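Local atomic coordinates of malonate decarboxylase subunit alpha (PDB entry 6MPR), a protein that probably acts as the acyl-carrier-protein transferase subunit of malonate decarboxylase, exchanging acetyl for malonyl on the carrier so that malonate can be decarboxylated. Residues H396-R399 and G400-H403; A407-D410 and M411-Q414; Q414-E418 and T419-L423. All coordinates share one frame; numbering follows the deposited sequence. Where two conformers were deposited one is given.

Contact 1: H396-R399 and G400-H403; sequences HDPR and GRRH
The guanidinium of Arg-402 turns back on the loop and presents its edge to the carbonyl of Arg-399. Arg-402 NH1 donates to Arg-399 O at 2.9 Å with an N-H...O angle of 170°, the oxygen lying in the guanidinium plane. Arg-402 NH1 also gives a 3.0 Å bond to Arg-401 O, and in both cases the donor sits well above the plane of the carbonyl. The Arg-402 chain bends at chi2 (-69°), which brings its guanidinium back over the turn. Arg-402 NE and NH2 each donate to a carbonyl of the second subunit, Ile-465 O and Met-466 O. Arg-399 O has a further donor in Arg-425 NH1. The backbone here is a type I beta turn from Pro-398 to Arg-401, closed by Arg-401 N donating to Pro-398 O at 3.1 Å. Arg-399 NE forms a salt bridge with Asp-397 OD2 at 2.8 Å, meeting it from above the carboxylate plane, while Asp-397 OD1 accepts from Lys-428 N. Beyond the turn, Arg-401 runs out extended and grips His-403 O side-on, with Arg-401 NE at 2.8 Å and NH2 at 3.0 Å; NH2 has a second partner in Thr-405 OG1.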
loop_
_atom_site.group_PDB
_atom_site.type_symbol
_atom_site.label_atom_id
_atom_site.label_comp_id
_atom_site.label_asym_id
_atom_site.label_seq_id
_atom_site.Cartn_x
_atom_site.Cartn_y
_atom_site.Cartn_z
ATOM N N HIS A 396 -9.238 3.810 -7.752
ATOM C CA HIS A 396 -8.672 5.127 -7.991
ATOM C C HIS A 396 -7.442 4.989 -8.876
ATOM O O HIS A 396 -6.852 3.913 -9.004
ATOM C CB HIS A 396 -8.314 5.840 -6.674
ATOM C CG HIS A 396 -7.080 5.303 -6.014
ATOM N ND1 HIS A 396 -7.113 4.255 -5.119
ATOM C CD2 HIS A 396 -5.779 5.668 -6.120
ATOM C CE1 HIS A 396 -5.882 3.983 -4.717
ATOM N NE2 HIS A 396 -5.055 4.834 -5.297
ATOM N N ASP A 397 -7.084 6.097 -9.510
ATOM C CA ASP A 397 -5.853 6.192 -10.272
ATOM C C ASP A 397 -4.682 6.352 -9.310
ATOM O O ASP A 397 -4.572 7.386 -8.639
ATOM C CB ASP A 397 -5.921 7.376 -11.235
ATOM C CG ASP A 397 -4.659 7.509 -12.064
ATOM O OD1 ASP A 397 -4.035 6.462 -12.364
ATOM O OD2 ASP A 397 -4.298 8.652 -12.414
ATOM N N PRO A 398 -3.801 5.347 -9.191
ATOM C CA PRO A 398 -2.687 5.444 -8.236
ATOM C C PRO A 398 -1.632 6.429 -8.711
ATOM O O PRO A 398 -0.855 6.111 -9.623
ATOM C CB PRO A 398 -2.146 4.006 -8.191
ATOM C CG PRO A 398 -2.463 3.448 -9.580
ATOM C CD PRO A 398 -3.783 4.092 -9.967
ATOM N N ARG A 399 -1.582 7.624 -8.113
ATOM C CA ARG A 399 -0.724 8.691 -8.611
ATOM C C ARG A 399 0.733 8.534 -8.181
ATOM O O ARG A 399 1.571 9.346 -8.593
ATOM C CB ARG A 399 -1.291 10.053 -8.173
ATOM C CG ARG A 399 -2.686 10.365 -8.765
ATOM C CD ARG A 399 -2.609 10.784 -10.250
ATOM N NE ARG A 399 -3.923 10.953 -10.889
ATOM C CZ ARG A 399 -4.631 12.076 -10.864
ATOM N NH1 ARG A 399 -4.169 13.143 -10.228
ATOM N NH2 ARG A 399 -5.804 12.136 -11.479
ATOM N N GLY A 400 1.044 7.527 -7.365
ATOM C CA GLY A 400 2.418 7.187 -7.059
ATOM C C GLY A 400 2.990 6.174 -8.021
ATOM O O GLY A 400 4.191 5.890 -7.981
ATOM N N ARG A 401 2.166 5.640 -8.922
ATOM C CA ARG A 401 2.614 4.621 -9.863
ATOM C C ARG A 401 3.441 5.221 -10.999
ATOM O O ARG A 401 3.085 6.252 -11.582
ATOM C CB ARG A 401 1.421 3.862 -10.447
ATOM C CG ARG A 401 1.819 2.922 -11.583
ATOM C CD ARG A 401 0.713 2.001 -12.074
ATOM N NE ARG A 401 1.144 1.371 -13.327
ATOM C CZ ARG A 401 0.589 0.302 -13.873
ATOM N NH1 ARG A 401 -0.435 -0.309 -13.284
ATOM N NH2 ARG A 401 1.069 -0.157 -15.014
ATOM N N ARG A 402 4.552 4.557 -11.319
ATOM C CA ARG A 402 5.437 4.978 -12.396
ATOM C C ARG A 402 5.687 3.919 -13.465
ATOM O O ARG A 402 6.054 4.288 -14.587
ATOM C CB ARG A 402 6.784 5.436 -11.819
ATOM C CG ARG A 402 6.673 6.598 -10.799
ATOM C CD ARG A 402 6.246 7.895 -11.509
ATOM N NE ARG A 402 6.179 9.032 -10.586
ATOM C CZ ARG A 402 5.074 9.414 -9.959
ATOM N NH1 ARG A 402 3.933 8.756 -10.137
ATOM N NH2 ARG A 402 5.116 10.431 -9.123
ATOM N N HIS A 403 5.488 2.625 -13.179
ATOM C CA HIS A 403 5.806 1.630 -14.198
ATOM C C HIS A 403 4.682 1.528 -15.210
ATOM O O HIS A 403 3.496 1.683 -14.885
ATOM C CB HIS A 403 6.110 0.239 -13.600
ATOM C CG HIS A 403 4.901 -0.584 -13.244
ATOM N ND1 HIS A 403 4.144 -0.354 -12.109
ATOM C CD2 HIS A 403 4.347 -1.662 -13.850
ATOM C CE1 HIS A 403 3.167 -1.244 -12.043
ATOM N NE2 HIS A 403 3.264 -2.048 -13.089
HETATM O O HOH W 1 0.902 7.884 -11.979
#

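Contact 2: A407-D410 and M411-Q414; sequences AWLD and MRLQ
Leu-409 and Arg-412 meet side chain to side chain: the methyl CD2 of Leu-409 sits over the centre of one face of the Arg-412 guanidinium, 4.2 Å above its plane. The arginine starts with CG anti to its own backbone N (chi1 179°) and bends only at chi3 (62°), which carries the flat group across the leucine tip. Beneath this pair the backbones are joined directly, Arg-412 N donating to Leu-409 O at 3.0 Å with an N-H...O angle of 163°. One residue earlier, Met-411 N makes a longer, weak bond of 3.3 Å to Trp-408 O. Both bonds span three residues, the spacing of a 3-10 turn. Met-411 folds its thioether back along the chain, with Met-411 CG 3.7 Å from Ala-407 O and CE 3.8 Å from Asp-410 C.

Water forms the next layer. One molecule donates to Leu-409 O at 2.7 Å and to Arg-412 O at 3.2 Å, bridging the carbonyls at the two ends of that turn; a second water joins Asp-410 O to Arg-412 O, and a third donates to Asp-410 O. Two side chains are fixed from further out. Asp-410 OD2 is bonded to His-261 ND1, and Arg-412 NH1 donates to Pro-461 O of the second subunit, whose Leu-462 packs on Trp-408, Leu-409 and Arg-412.

In the fold, the segment carries the chain from helix 406-410 toward helix 418-423. Ala-407 and Met-411 both rest on Leu-429 of strand 429-433, a member of the mixed sheet between strands 363-366 and 474-477, while Asp-410 reaches His-261, the last residue of helix 244-261.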
loop_
_atom_site.group_PDB
_atom_site.type_symbol
_atom_site.label_atom_id
_atom_site.label_comp_id
_atom_site.label_asym_id
_atom_site.label_seq_id
_atom_site.Cartn_x
_atom_site.Cartn_y
_atom_site.Cartn_z
ATOM N N ALA A 407 -2.097 -1.383 -21.026
ATOM C CA ALA A 407 -3.393 -0.790 -20.699
ATOM C C ALA A 407 -3.221 0.553 -19.995
ATOM O O ALA A 407 -3.953 1.509 -20.275
ATOM C CB ALA A 407 -4.213 -1.745 -19.823
ATOM N N TRP A 408 -2.260 0.639 -19.071
ATOM C CA TRP A 408 -2.042 1.870 -18.317
ATOM C C TRP A 408 -1.557 2.994 -19.229
ATOM O O TRP A 408 -1.995 4.144 -19.097
ATOM C CB TRP A 408 -1.047 1.585 -17.195
ATOM C CG TRP A 408 -0.730 2.696 -16.249
ATOM C CD1 TRP A 408 -1.418 3.039 -15.123
ATOM C CD2 TRP A 408 0.408 3.561 -16.303
ATOM N NE1 TRP A 408 -0.793 4.090 -14.485
ATOM C CE2 TRP A 408 0.339 4.417 -15.184
ATOM C CE3 TRP A 408 1.477 3.695 -17.186
ATOM C CZ2 TRP A 408 1.285 5.400 -14.941
ATOM C CZ3 TRP A 408 2.425 4.667 -16.934
ATOM C CH2 TRP A 408 2.320 5.512 -15.821
ATOM N N LEU A 409 -0.667 2.679 -20.172
ATOM C CA LEU A 409 -0.261 3.674 -21.165
ATOM C C LEU A 409 -1.415 4.085 -22.072
ATOM O O LEU A 409 -1.440 5.220 -22.562
ATOM C CB LEU A 409 0.877 3.129 -22.036
ATOM C CG LEU A 409 2.270 3.093 -21.425
ATOM C CD1 LEU A 409 3.266 2.453 -22.403
ATOM C CD2 LEU A 409 2.685 4.518 -21.089
ATOM N N ASP A 410 -2.359 3.171 -22.332
ATOM C CA ASP A 410 -3.459 3.468 -23.246
ATOM C C ASP A 410 -4.366 4.564 -22.706
ATOM O O ASP A 410 -5.124 5.164 -23.479
ATOM C CB ASP A 410 -4.268 2.198 -23.523
ATOM C CG ASP A 410 -4.804 2.131 -24.941
ATOM O OD1 ASP A 410 -4.241 2.802 -25.843
ATOM O OD2 ASP A 410 -5.806 1.411 -25.154
ATOM N N MET A 411 -4.292 4.846 -21.405
ATOM C CA MET A 411 -5.060 5.915 -20.787
ATOM C C MET A 411 -4.387 7.282 -20.891
ATOM O O MET A 411 -5.016 8.291 -20.545
ATOM C CB MET A 411 -5.305 5.586 -19.312
ATOM C CG MET A 411 -6.109 4.305 -19.052
ATOM S SD MET A 411 -7.824 4.343 -19.660
ATOM C CE MET A 411 -7.613 3.431 -21.172
ATOM N N ARG A 412 -3.137 7.340 -21.343
ATOM C CA ARG A 412 -2.397 8.594 -21.384
ATOM C C ARG A 412 -2.912 9.519 -22.487
ATOM O O ARG A 412 -3.346 9.073 -23.552
ATOM C CB ARG A 412 -0.903 8.328 -21.596
ATOM C CG ARG A 412 -0.060 9.594 -21.686
ATOM C CD ARG A 412 1.440 9.320 -21.672
ATOM N NE ARG A 412 1.905 8.513 -22.798
ATOM C CZ ARG A 412 3.189 8.264 -23.055
ATOM N NH1 ARG A 412 4.141 8.792 -22.287
ATOM N NH2 ARG A 412 3.528 7.503 -24.089
ATOM N N LEU A 413 -2.852 10.825 -22.203
ATOM C CA LEU A 413 -3.134 11.896 -23.159
ATOM C C LEU A 413 -2.568 11.605 -24.546
ATOM O O LEU A 413 -1.396 11.251 -24.693
ATOM C CB LEU A 413 -2.540 13.200 -22.619
ATOM C CG LEU A 413 -2.665 14.487 -23.432
ATOM C CD1 LEU A 413 -4.013 15.154 -23.189
ATOM C CD2 LEU A 413 -1.511 15.435 -23.113
ATOM N N GLN A 414 -3.403 11.780 -25.567
ATOM C CA GLN A 414 -2.994 11.611 -26.953
ATOM C C GLN A 414 -3.096 12.935 -27.702
ATOM O O GLN A 414 -3.769 13.871 -27.263
ATOM C CB GLN A 414 -3.849 10.554 -27.659
ATOM C CG GLN A 414 -3.626 9.134 -27.172
ATOM C CD GLN A 414 -4.373 8.129 -28.025
ATOM O OE1 GLN A 414 -5.401 7.593 -27.614
ATOM N NE2 GLN A 414 -3.865 7.878 -29.227
HETATM O O HOH W 2 -1.813 6.632 -24.825
HETATM O O HOH W 3 -5.715 7.916 -24.246
HETATM O O HOH W 4 -6.864 4.996 -25.781
#

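Contact 3: Q414-E418 and T419-L423; sequences QGANE and TETYL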
loop_
_atom_site.group_PDB
_atom_site.type_symbol
_atom_site.label_atom_id
_atom_site.label_comp_id
_atom_site.label_asym_id
_atom_site.label_seq_id
_atom_site.Cartn_x
_atom_site.Cartn_y
_atom_site.Cartn_z
ATOM N N GLN A 414 -3.403 11.780 -25.567
ATOM C CA GLN A 414 -2.994 11.611 -26.953
ATOM C C GLN A 414 -3.096 12.935 -27.702
ATOM O O GLN A 414 -3.769 13.871 -27.263
ATOM C CB GLN A 414 -3.849 10.554 -27.659
ATOM C CG GLN A 414 -3.626 9.134 -27.172
ATOM C CD GLN A 414 -4.373 8.129 -28.025
ATOM O OE1 GLN A 414 -5.401 7.593 -27.614
ATOM N NE2 GLN A 414 -3.865 7.878 -29.227
ATOM N N GLY A 415 -2.414 13.002 -28.847
ATOM C CA GLY A 415 -2.447 14.164 -29.713
ATOM C C GLY A 415 -1.513 15.294 -29.333
ATOM O O GLY A 415 -1.490 16.316 -30.038
ATOM N N ALA A 416 -0.752 15.150 -28.249
ATOM C CA ALA A 416 0.187 16.164 -27.796
ATOM C C ALA A 416 1.513 16.046 -28.551
ATOM O O ALA A 416 1.783 15.047 -29.221
ATOM C CB ALA A 416 0.404 16.026 -26.286
ATOM N N ASN A 417 2.342 17.091 -28.453
ATOM C CA ASN A 417 3.673 17.006 -29.039
ATOM C C ASN A 417 4.534 16.035 -28.221
ATOM O O ASN A 417 4.133 15.558 -27.150
ATOM C CB ASN A 417 4.315 18.404 -29.176
ATOM C CG ASN A 417 4.790 19.023 -27.840
ATOM O OD1 ASN A 417 4.950 18.357 -26.821
ATOM N ND2 ASN A 417 5.033 20.323 -27.872
ATOM N N GLU A 418 5.729 15.737 -28.743
ATOM C CA GLU A 418 6.572 14.713 -28.124
ATOM C C GLU A 418 6.897 15.067 -26.678
ATOM O O GLU A 418 6.768 14.231 -25.776
ATOM C CB GLU A 418 7.859 14.529 -28.934
ATOM C CG GLU A 418 8.771 13.443 -28.379
ATOM C CD GLU A 418 10.119 13.399 -29.070
ATOM O OE1 GLU A 418 10.905 14.357 -28.917
ATOM O OE2 GLU A 418 10.393 12.406 -29.771
ATOM N N THR A 419 7.305 16.313 -26.441
ATOM C CA THR A 419 7.677 16.750 -25.099
ATOM C C THR A 419 6.533 16.558 -24.107
ATOM O O THR A 419 6.717 15.968 -23.035
ATOM C CB THR A 419 8.108 18.217 -25.151
ATOM O OG1 THR A 419 9.303 18.327 -25.932
ATOM C CG2 THR A 419 8.357 18.766 -23.752
ATOM N N GLU A 420 5.345 17.071 -24.439
ATOM C CA GLU A 420 4.219 16.978 -23.518
ATOM C C GLU A 420 3.767 15.535 -23.330
ATOM O O GLU A 420 3.285 15.172 -22.253
ATOM C CB GLU A 420 3.078 17.861 -24.025
ATOM C CG GLU A 420 3.468 19.331 -24.109
ATOM C CD GLU A 420 4.045 19.855 -22.789
ATOM O OE1 GLU A 420 3.390 19.666 -21.743
ATOM O OE2 GLU A 420 5.153 20.444 -22.793
ATOM N N THR A 421 3.935 14.691 -24.350
ATOM C CA THR A 421 3.589 13.281 -24.196
ATOM C C THR A 421 4.520 12.599 -23.202
ATOM O O THR A 421 4.078 11.765 -22.402
ATOM C CB THR A 421 3.626 12.579 -25.557
ATOM O OG1 THR A 421 2.673 13.198 -26.427
ATOM C CG2 THR A 421 3.272 11.109 -25.419
ATOM N N TYR A 422 5.804 12.964 -23.217
ATOM C CA TYR A 422 6.745 12.398 -22.252
ATOM C C TYR A 422 6.453 12.875 -20.834
ATOM O O TYR A 422 6.757 12.160 -19.869
ATOM C CB TYR A 422 8.181 12.742 -22.657
ATOM C CG TYR A 422 8.784 11.765 -23.639
ATOM C CD1 TYR A 422 9.033 10.454 -23.272
ATOM C CD2 TYR A 422 9.118 12.160 -24.927
ATOM C CE1 TYR A 422 9.587 9.554 -24.165
ATOM C CE2 TYR A 422 9.676 11.266 -25.829
ATOM C CZ TYR A 422 9.902 9.964 -25.441
ATOM O OH TYR A 422 10.460 9.070 -26.323
ATOM N N LEU A 423 5.837 14.055 -20.682
ATOM C CA LEU A 423 5.465 14.568 -19.366
ATOM C C LEU A 423 4.080 14.116 -18.916
ATOM O O LEU A 423 3.719 14.343 -17.757
ATOM C CB LEU A 423 5.525 16.109 -19.360
ATOM C CG LEU A 423 6.874 16.743 -19.695
ATOM C CD1 LEU A 423 6.759 18.278 -19.885
ATOM C CD2 LEU A 423 7.888 16.423 -18.612
HETATM O O HOH W 5 0.155 12.529 -26.907
HETATM O O HOH W 6 6.196 21.474 -25.266
HETATM O O HOH W 7 10.687 15.953 -26.564
HETATM O O HOH W 8 9.969 9.536 -28.633
#
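Asn-417 caps the N-terminus of helix 418-423: Asn-417 OD1 accepts from Glu-420 N at 2.7 Å, with an N-H...O angle of 177° and the donor almost in line with the side-chain C=O. The first torsion, chi1 74°, places CG between the backbone N and the carbonyl carbon, and from there the amide oxygen faces the first turn. The amide's other end, ND2, reaches Glu-420 OE2 through a water to which it donates. The Asn-417 carbonyl is used twice, Asn-417 O accepting from Thr-421 N at 2.9 Å and, from above its plane, from Thr-421 OG1, also at 2.9 Å.

Glu-418 can be followed outward along its chain. From CB, CG is set anti to the backbone N (chi1 -178°), which sends the extended chain alongside Tyr-422. Glu-418 CG leans against that ring, 3.5 Å from Tyr-422 CE2, and CD comes to the ring's edge in the plane of the ring, with the carboxylate steeply inclined to it. At the tip the two oxygens part. Glu-418 OE1 accepts from a water at 2.9 Å, and that water lies 2.8 Å from Thr-419 OG1; Glu-418 OE2 accepts from another water at 3.1 Å and forms a salt bridge with Lys-456 of the second subunit. Thr-419 OG1 is itself bonded to Arg-448 of that subunit.

The Asn-417 amide oxygen thus satisfies Glu-420 N, a first-turn N-H with no earlier helical carbonyl to accept it. Glu-418 and Glu-420 both belong to the first turn, where the helix dipole would probably stabilise their negative charge. The salt bridge to Lys-456 adds a direct charge pair across the dimer interface.

How the contacts relate
The three contacts lie in series along one continuous run of chain, 396-423, that faces the second subunit, and all three touch it. Contact 1 and contact 2 have centres 12 Å apart and meet where Arg-401 NH2 comes within 3.5 Å of Trp-408 CB, reinforced by a cation-pi interaction between the two residues. Contacts 2 and 3 share Gln-414; their centres are 11 Å apart, and Arg-412 NH1 packs 3.0 Å from Thr-421 O. Contacts 1 and 3 do not touch: centres are 19 Å apart and nearest atoms about 9 Å. Burial falls along the way, from the enclosed loop of 396-403 to the exposed helix start of 414-423.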